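Local atomic coordinates of cycloalternan-forming enzyme (Listeria monocytogenes serovar 1/2a, PDB entry 5F7U), a protein that belongs to glycosyl hydrolase family 31 and joins a TIM-barrel domain to several beta domains, among them a family 6 carbohydrate-binding module, with glycans bound at several sites. Residues E765-D770 with D979-D984; G775-G780 with P793-A798. The protein carries 1 engineered substitution. All coordinates share one frame; numbering follows the deposited sequence.

Contact 1: residues E765-D770 with D979-D984; sequences EGEWVD and DIDAVD. With GLC (alpha-D-glucopyranose), chain B.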
ATOM      1  N   GLU A 765      19.451  -9.620  -8.767  1.00 21.00           N
ATOM      2  CA  GLU A 765      20.132 -10.741  -9.413  1.00 23.17           C
ATOM      3  C   GLU A 765      19.091 -11.680 -10.042  1.00 22.42           C
ATOM      4  O   GLU A 765      18.005 -11.828  -9.522  1.00 22.52           O
ATOM      5  CB  GLU A 765      21.074 -11.448  -8.429  1.00 26.95           C
ATOM      6  CG  GLU A 765      22.511 -11.409  -8.943  1.00 31.82           C
ATOM      7  CD  GLU A 765      23.577 -11.443  -7.864  1.00 36.78           C
ATOM      8  OE1 GLU A 765      23.838 -12.540  -7.315  1.00 38.90           O
ATOM      9  OE2 GLU A 765      24.189 -10.374  -7.595  1.00 39.90           O
ATOM     10  N   GLY A 766      19.423 -12.259 -11.194  1.00 22.34           N
ATOM     11  CA  GLY A 766      18.505 -13.125 -11.958  1.00 21.88           C
ATOM     12  C   GLY A 766      18.230 -12.482 -13.301  1.00 22.20           C
ATOM     13  O   GLY A 766      18.705 -11.402 -13.551  1.00 25.82           O
ATOM     14  N   GLU A 767      17.415 -13.086 -14.149  1.00 20.85           N
ATOM     15  CA  GLU A 767      17.209 -12.557 -15.497  1.00 19.31           C
ATOM     16  C   GLU A 767      15.843 -11.891 -15.596  1.00 18.12           C
ATOM     17  O   GLU A 767      14.873 -12.440 -15.100  1.00 18.06           O
ATOM     18  CB  GLU A 767      17.309 -13.706 -16.506  1.00 20.23           C
ATOM     19  CG  GLU A 767      17.249 -13.253 -17.953  1.00 20.67           C
ATOM     20  CD  GLU A 767      17.503 -14.387 -18.914  1.00 22.01           C
ATOM     21  OE1 GLU A 767      18.661 -14.837 -19.012  1.00 22.46           O
ATOM     22  OE2 GLU A 767      16.560 -14.815 -19.600  1.00 22.24           O
ATOM     23  N   TRP A 768      15.781 -10.718 -16.234  1.00 16.78           N
ATOM     24  CA  TRP A 768      14.563  -9.927 -16.361  1.00 15.74           C
ATOM     25  C   TRP A 768      14.286  -9.697 -17.832  1.00 15.86           C
ATOM     26  O   TRP A 768      15.197  -9.339 -18.568  1.00 17.04           O
ATOM     27  CB  TRP A 768      14.734  -8.575 -15.655  1.00 15.17           C
ATOM     28  CG  TRP A 768      14.979  -8.784 -14.192  1.00 14.86           C
ATOM     29  CD1 TRP A 768      16.192  -8.954 -13.583  1.00 14.71           C
ATOM     30  CD2 TRP A 768      13.992  -8.933 -13.176  1.00 14.56           C
ATOM     31  NE1 TRP A 768      16.015  -9.176 -12.236  1.00 14.64           N
ATOM     32  CE2 TRP A 768      14.676  -9.164 -11.961  1.00 14.68           C
ATOM     33  CE3 TRP A 768      12.579  -8.860 -13.163  1.00 14.40           C
ATOM     34  CZ2 TRP A 768      14.003  -9.334 -10.737  1.00 14.49           C
ATOM     35  CZ3 TRP A 768      11.914  -9.022 -11.954  1.00 14.11           C
ATOM     36  CH2 TRP A 768      12.623  -9.259 -10.755  1.00 14.44           C
ATOM     37  N   VAL A 769      13.049  -9.921 -18.266  1.00 15.18           N
ATOM     38  CA  VAL A 769      12.735  -9.794 -19.681  1.00 14.75           C
ATOM     39  C   VAL A 769      11.671  -8.721 -19.840  1.00 14.43           C
ATOM     40  O   VAL A 769      10.648  -8.753 -19.164  1.00 14.17           O
ATOM     41  CB  VAL A 769      12.268 -11.149 -20.289  1.00 15.17           C
ATOM     42  CG1 VAL A 769      11.869 -10.959 -21.745  1.00 15.32           C
ATOM     43  CG2 VAL A 769      13.367 -12.199 -20.167  1.00 15.65           C
ATOM     44  N   ASP A 770      11.936  -7.770 -20.732  1.00 14.49           N
ATOM     45  CA  ASP A 770      11.007  -6.684 -21.062  1.00 14.80           C
ATOM     46  C   ASP A 770       9.720  -7.299 -21.608  1.00 15.04           C
ATOM     47  O   ASP A 770       9.746  -7.997 -22.620  1.00 15.28           O
ATOM     48  CB  ASP A 770      11.711  -5.809 -22.112  1.00 15.29           C
ATOM     49  CG  ASP A 770      10.927  -4.577 -22.507  1.00 15.79           C
ATOM     50  OD1 ASP A 770       9.688  -4.643 -22.624  1.00 15.89           O
ATOM     51  OD2 ASP A 770      11.596  -3.549 -22.748  1.00 15.71           O
ATOM     52  N   ASP A 979      24.591  -8.057 -22.983  1.00 20.73           N
ATOM     53  CA  ASP A 979      24.600  -8.488 -21.598  1.00 21.45           C
ATOM     54  C   ASP A 979      23.973  -9.867 -21.623  1.00 20.42           C
ATOM     55  O   ASP A 979      22.767  -9.998 -21.862  1.00 19.91           O
ATOM     56  CB  ASP A 979      23.748  -7.539 -20.744  1.00 23.98           C
ATOM     57  CG  ASP A 979      24.267  -6.109 -20.742  1.00 26.91           C
ATOM     58  OD1 ASP A 979      25.437  -5.895 -20.367  1.00 29.13           O
ATOM     59  OD2 ASP A 979      23.484  -5.186 -21.070  1.00 28.99           O
ATOM     60  N   ILE A 980      24.780 -10.909 -21.414  1.00 19.25           N
ATOM     61  CA  ILE A 980      24.302 -12.267 -21.648  1.00 19.44           C
ATOM     62  C   ILE A 980      24.361 -13.142 -20.408  1.00 19.67           C
ATOM     63  O   ILE A 980      25.365 -13.163 -19.700  1.00 19.51           O
ATOM     64  CB  ILE A 980      25.044 -12.928 -22.830  1.00 19.38           C
ATOM     65  CG1 ILE A 980      24.586 -12.254 -24.131  1.00 20.13           C
ATOM     66  CG2 ILE A 980      24.790 -14.447 -22.873  1.00 19.40           C
ATOM     67  CD1 ILE A 980      25.353 -12.644 -25.368  1.00 20.74           C
ATOM     68  N   ASP A 981      23.265 -13.849 -20.145  1.00 20.31           N
ATOM     69  CA  ASP A 981      23.258 -14.840 -19.074  1.00 21.10           C
ATOM     70  C   ASP A 981      23.689 -16.228 -19.530  1.00 20.90           C
ATOM     71  O   ASP A 981      23.416 -16.639 -20.663  1.00 21.20           O
ATOM     72  CB  ASP A 981      21.868 -14.917 -18.445  1.00 22.33           C
ATOM     73  CG  ASP A 981      21.592 -13.760 -17.518  1.00 23.95           C
ATOM     74  OD1 ASP A 981      22.536 -13.327 -16.801  1.00 24.56           O
ATOM     75  OD2 ASP A 981      20.432 -13.277 -17.508  1.00 24.99           O
ATOM     76  N   ALA A 982      24.377 -16.940 -18.638  1.00 21.15           N
ATOM     77  CA  ALA A 982      24.554 -18.380 -18.777  1.00 21.38           C
ATOM     78  C   ALA A 982      23.196 -19.057 -18.587  1.00 22.26           C
ATOM     79  O   ALA A 982      22.437 -18.692 -17.680  1.00 23.13           O
ATOM     80  CB  ALA A 982      25.557 -18.885 -17.751  1.00 21.64           C
ATOM     81  N   VAL A 983      22.873 -20.023 -19.448  1.00 22.15           N
ATOM     82  CA  VAL A 983      21.554 -20.674 -19.376  1.00 23.34           C
ATOM     83  C   VAL A 983      21.443 -21.561 -18.126  1.00 24.45           C
ATOM     84  O   VAL A 983      20.398 -21.566 -17.470  1.00 25.23           O
ATOM     85  CB  VAL A 983      21.220 -21.465 -20.673  1.00 23.49           C
ATOM     86  CG1 VAL A 983      19.842 -22.123 -20.581  1.00 25.03           C
ATOM     87  CG2 VAL A 983      21.284 -20.557 -21.902  1.00 22.92           C
ATOM     88  N   ASP A 984      22.530 -22.274 -17.799  1.00 24.42           N
ATOM     89  CA  ASP A 984      22.595 -23.275 -16.716  1.00 26.27           C
ATOM     90  C   ASP A 984      23.897 -23.183 -15.933  1.00 25.47           C
ATOM     91  O   ASP A 984      24.609 -24.177 -15.783  1.00 27.09           O
ATOM     92  CB  ASP A 984      22.561 -24.682 -17.309  1.00 28.19           C
ATOM     93  CG  ASP A 984      21.182 -25.131 -17.661  1.00 30.12           C
ATOM     94  OD1 ASP A 984      20.360 -25.313 -16.735  1.00 32.05           O
ATOM     95  OD2 ASP A 984      20.930 -25.328 -18.865  1.00 31.05           O
TER
HETATM   96  C1  GLC B   3      13.286  -0.379 -25.359  1.00 18.17           C
HETATM   97  C2  GLC B   3      13.981   0.611 -24.422  1.00 17.94           C
HETATM   98  C3  GLC B   3      15.441   0.179 -24.223  1.00 17.96           C
HETATM   99  C4  GLC B   3      15.520  -1.288 -23.771  1.00 17.98           C
HETATM  100  C5  GLC B   3      14.809  -2.179 -24.801  1.00 18.08           C
HETATM  101  C6  GLC B   3      14.782  -3.669 -24.473  1.00 17.34           C
HETATM  102  O2  GLC B   3      13.927   1.922 -24.998  1.00 18.01           O
HETATM  103  O3  GLC B   3      16.105   1.060 -23.309  1.00 18.38           O
HETATM  104  O4  GLC B   3      16.878  -1.707 -23.616  1.00 18.43           O
HETATM  105  O5  GLC B   3      13.447  -1.730 -24.892  1.00 17.82           O
HETATM  106  O6  GLC B   3      14.178  -3.861 -23.188  1.00 17.89           O
HETATM  107  O   HOH W   1      21.089 -12.566 -14.668  1.00 44.51           O
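D981 OD1, on the carboxylate that meets E767 across this domain contact, takes a hydrogen bond from a water molecule 2.7 Å away. The same water bonds weakly to the backbone O of G766, so it links the two segments beside the direct contact. The other oxygen, D981 OD2, lies 2.8 Å from E767 OE1. Two acid oxygens so close suggest that one of the groups holds a proton, which would relieve the repulsion between like charges. The two side chains run antiparallel alongside each other, their carboxylates almost coplanar, with planes only 3° apart. E767 can lie alongside D981 because its CG is anti to the backbone N (chi1 -174°) and the chain runs on extended; CG itself comes to 3.2 Å from D981 OD2. E767 OE2 is hydrogen-bonded to H938 NE2, its strongest polar partner, which may influence where a proton sits. At the far end of the first segment, D770 OD2 accepts a 2.6 Å hydrogen bond from O6 of the bound glucose. Strand 767-770 belongs to one antiparallel sheet and strand 975-981 to another, where it runs between 947-949 and 1039-1045; P778 of strand 776-778 packs against D981, and Y941 of strand 941-942 touches E767 and bonds through its hydroxyl to D981 N.

Contact 2: residues G775-G780 with P793-A798; sequences GVHPGG and PVFAKA. With GLC (alpha-D-glucopyranose), chain B.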
ATOM      1  N   GLY A 775      13.211  -7.879 -24.867  1.00 15.62           N
ATOM      2  CA  GLY A 775      14.580  -7.491 -24.510  1.00 15.88           C
ATOM      3  C   GLY A 775      15.021  -8.209 -23.247  1.00 15.77           C
ATOM      4  O   GLY A 775      14.315  -8.217 -22.247  1.00 15.60           O
ATOM      5  N   VAL A 776      16.193  -8.832 -23.290  1.00 16.43           N
ATOM      6  CA  VAL A 776      16.656  -9.607 -22.146  1.00 16.37           C
ATOM      7  C   VAL A 776      17.615  -8.746 -21.312  1.00 16.34           C
ATOM      8  O   VAL A 776      18.517  -8.117 -21.859  1.00 16.86           O
ATOM      9  CB  VAL A 776      17.339 -10.908 -22.600  1.00 16.78           C
ATOM     10  CG1 VAL A 776      17.809 -11.696 -21.391  1.00 16.72           C
ATOM     11  CG2 VAL A 776      16.360 -11.767 -23.413  1.00 17.29           C
ATOM     12  N   HIS A 777      17.442  -8.751 -19.989  1.00 16.10           N
ATOM     13  CA  HIS A 777      18.297  -7.958 -19.110  1.00 16.39           C
ATOM     14  C   HIS A 777      18.768  -8.782 -17.909  1.00 16.54           C
ATOM     15  O   HIS A 777      18.006  -8.977 -16.958  1.00 16.48           O
ATOM     16  CB  HIS A 777      17.562  -6.704 -18.636  1.00 16.12           C
ATOM     17  CG  HIS A 777      17.066  -5.846 -19.754  1.00 16.76           C
ATOM     18  ND1 HIS A 777      17.856  -4.895 -20.361  1.00 17.47           N
ATOM     19  CD2 HIS A 777      15.875  -5.825 -20.400  1.00 16.60           C
ATOM     20  CE1 HIS A 777      17.164  -4.313 -21.330  1.00 17.85           C
ATOM     21  NE2 HIS A 777      15.957  -4.858 -21.367  1.00 17.33           N
ATOM     22  N   PRO A 778      20.029  -9.262 -17.944  1.00 17.04           N
ATOM     23  CA  PRO A 778      20.657  -9.859 -16.758  1.00 17.25           C
ATOM     24  C   PRO A 778      20.601  -8.936 -15.540  1.00 17.22           C
ATOM     25  O   PRO A 778      20.866  -7.738 -15.657  1.00 17.19           O
ATOM     26  CB  PRO A 778      22.110 -10.074 -17.195  1.00 17.93           C
ATOM     27  CG  PRO A 778      22.019 -10.259 -18.671  1.00 18.10           C
ATOM     28  CD  PRO A 778      20.877  -9.385 -19.142  1.00 17.59           C
ATOM     29  N   GLY A 779      20.257  -9.501 -14.386  1.00 17.16           N
ATOM     30  CA  GLY A 779      20.163  -8.733 -13.147  1.00 17.55           C
ATOM     31  C   GLY A 779      21.483  -8.406 -12.500  1.00 18.01           C
ATOM     32  O   GLY A 779      22.558  -8.799 -12.992  1.00 18.72           O
ATOM     33  N   GLY A 780      21.408  -7.670 -11.396  1.00 18.10           N
ATOM     34  CA  GLY A 780      22.605  -7.328 -10.605  1.00 18.60           C
ATOM     35  C   GLY A 780      23.269  -5.985 -10.906  1.00 18.86           C
ATOM     36  O   GLY A 780      24.450  -5.804 -10.578  1.00 19.74           O
ATOM     37  N   PRO A 793       8.723   1.026 -18.507  1.00 13.63           N
ATOM     38  CA  PRO A 793       9.553  -0.195 -18.372  1.00 13.35           C
ATOM     39  C   PRO A 793       8.873  -1.202 -17.442  1.00 13.16           C
ATOM     40  O   PRO A 793       8.587  -0.872 -16.295  1.00 12.64           O
ATOM     41  CB  PRO A 793      10.850   0.312 -17.717  1.00 13.31           C
ATOM     42  CG  PRO A 793      10.822   1.805 -17.886  1.00 13.56           C
ATOM     43  CD  PRO A 793       9.376   2.210 -17.921  1.00 13.36           C
ATOM     44  N   VAL A 794       8.580  -2.400 -17.947  1.00 13.03           N
ATOM     45  CA  VAL A 794       8.030  -3.492 -17.118  1.00 13.03           C
ATOM     46  C   VAL A 794       8.742  -4.778 -17.521  1.00 13.34           C
ATOM     47  O   VAL A 794       8.835  -5.070 -18.711  1.00 13.75           O
ATOM     48  CB  VAL A 794       6.500  -3.685 -17.268  1.00 13.17           C
ATOM     49  CG1 VAL A 794       6.014  -4.773 -16.310  1.00 13.51           C
ATOM     50  CG2 VAL A 794       5.726  -2.394 -16.953  1.00 13.16           C
ATOM     51  N   PHE A 795       9.223  -5.533 -16.531  1.00 13.43           N
ATOM     52  CA  PHE A 795      10.019  -6.740 -16.777  1.00 13.59           C
ATOM     53  C   PHE A 795       9.481  -7.938 -16.014  1.00 13.94           C
ATOM     54  O   PHE A 795       9.039  -7.806 -14.863  1.00 13.36           O
ATOM     55  CB  PHE A 795      11.471  -6.530 -16.348  1.00 13.74           C
ATOM     56  CG  PHE A 795      12.061  -5.225 -16.807  1.00 13.83           C
ATOM     57  CD1 PHE A 795      11.824  -4.050 -16.087  1.00 13.48           C
ATOM     58  CD2 PHE A 795      12.862  -5.169 -17.968  1.00 14.46           C
ATOM     59  CE1 PHE A 795      12.358  -2.839 -16.511  1.00 13.94           C
ATOM     60  CE2 PHE A 795      13.419  -3.960 -18.378  1.00 14.78           C
ATOM     61  CZ  PHE A 795      13.163  -2.793 -17.649  1.00 14.53           C
ATOM     62  N   ALA A 796       9.537  -9.106 -16.650  1.00 14.42           N
ATOM     63  CA  ALA A 796       9.154 -10.348 -15.983  1.00 15.13           C
ATOM     64  C   ALA A 796      10.377 -11.077 -15.462  1.00 15.70           C
ATOM     65  O   ALA A 796      11.373 -11.211 -16.156  1.00 16.10           O
ATOM     66  CB  ALA A 796       8.385 -11.258 -16.934  1.00 15.21           C
ATOM     67  N   LYS A 797      10.239 -11.586 -14.245  1.00 16.45           N
ATOM     68  CA  LYS A 797      11.246 -12.382 -13.543  1.00 17.38           C
ATOM     69  C   LYS A 797      11.404 -13.741 -14.213  1.00 17.35           C
ATOM     70  O   LYS A 797      10.442 -14.286 -14.759  1.00 17.23           O
ATOM     71  CB  LYS A 797      10.734 -12.574 -12.122  1.00 19.36           C
ATOM     72  CG  LYS A 797      11.668 -13.225 -11.144  1.00 22.10           C
ATOM     73  CD  LYS A 797      11.126 -13.001  -9.732  1.00 23.62           C
ATOM     74  CE  LYS A 797       9.918 -13.848  -9.386  1.00 25.11           C
ATOM     75  NZ  LYS A 797       9.628 -13.668  -7.922  1.00 26.60           N
ATOM     76  N   ALA A 798      12.623 -14.288 -14.163  1.00 17.49           N
ATOM     77  CA  ALA A 798      12.897 -15.634 -14.686  1.00 17.37           C
ATOM     78  C   ALA A 798      11.954 -16.662 -14.070  1.00 17.21           C
ATOM     79  O   ALA A 798      11.754 -16.676 -12.856  1.00 16.66           O
ATOM     80  CB  ALA A 798      14.358 -16.012 -14.421  1.00 18.04           C
TER
HETATM   81  C1  GLC B   3      13.286  -0.379 -25.359  1.00 18.17           C
HETATM   82  C2  GLC B   3      13.981   0.611 -24.422  1.00 17.94           C
HETATM   83  C3  GLC B   3      15.441   0.179 -24.223  1.00 17.96           C
HETATM   84  C4  GLC B   3      15.520  -1.288 -23.771  1.00 17.98           C
HETATM   85  C5  GLC B   3      14.809  -2.179 -24.801  1.00 18.08           C
HETATM   86  C6  GLC B   3      14.782  -3.669 -24.473  1.00 17.34           C
HETATM   87  O2  GLC B   3      13.927   1.922 -24.998  1.00 18.01           O
HETATM   88  O3  GLC B   3      16.105   1.060 -23.309  1.00 18.38           O
HETATM   89  O4  GLC B   3      16.878  -1.707 -23.616  1.00 18.43           O
HETATM   90  O5  GLC B   3      13.447  -1.730 -24.892  1.00 17.82           O
HETATM   91  O6  GLC B   3      14.178  -3.861 -23.188  1.00 17.89           O
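Leading up to H777, which meets F795 across the contact, the segment 775-780 starts at G775, whose N is bonded to N773 OD1. With no side chain in the way, G775 CA comes to 3.8 Å from C6 of the bound glucose. V776 turns away from the second segment and packs on E767. H777 then points back toward F795, and a chi1 of -57° swings its imidazole out so that CD2 reaches F795 and NE2 the sugar. The ring thus has two tasks. NE2 donates to glucose O6 over 2.7 Å, the acceptor lying near the ring plane. This bond is nearly straight, at 167°. At the same edge CE1 is 3.5 Å from glucose O4. F795 meets the ring in an offset edge-to-face stack, its edge turned toward the imidazole face, with centroids 5.5 Å apart and planes at 88°. The closest atoms are H777 CD2 and F795 CE2, at 3.7 Å. I783 touches the side chains of both H777 and F795, and W768 and V761 pack on the buried F795. Further along, G779 and G780 carry the backbone on, G780 pairing with L763. A histidine that grips a sugar hydroxyl at its edge while its ring meets the edge of a buried phenylalanine forms, here, part of a glycan pocket between the family 31 C-terminal domain and the family 6 carbohydrate-binding module.

How the contacts relate
The centres of the two contacts lie 7 Å apart, and contact 2 is nested within the long loop of chain that contact 1 closes. Strands 776-778, 767-770 and 794-797 are neighbours in one antiparallel sheet, with 767-770 in the middle. Two short backbone pairs, G766 O to G779 N at 2.6 Å and W768 O to H777 N at 2.7 Å, probably hydrogen bonds, stitch contact 1 to contact 2. Contact 2 lies within the family 31 C-terminal range, whereas contact 1 joins that range to the carbohydrate-binding module. Both touch the same glucose, in a pocket whose residues come from both parts of the chain.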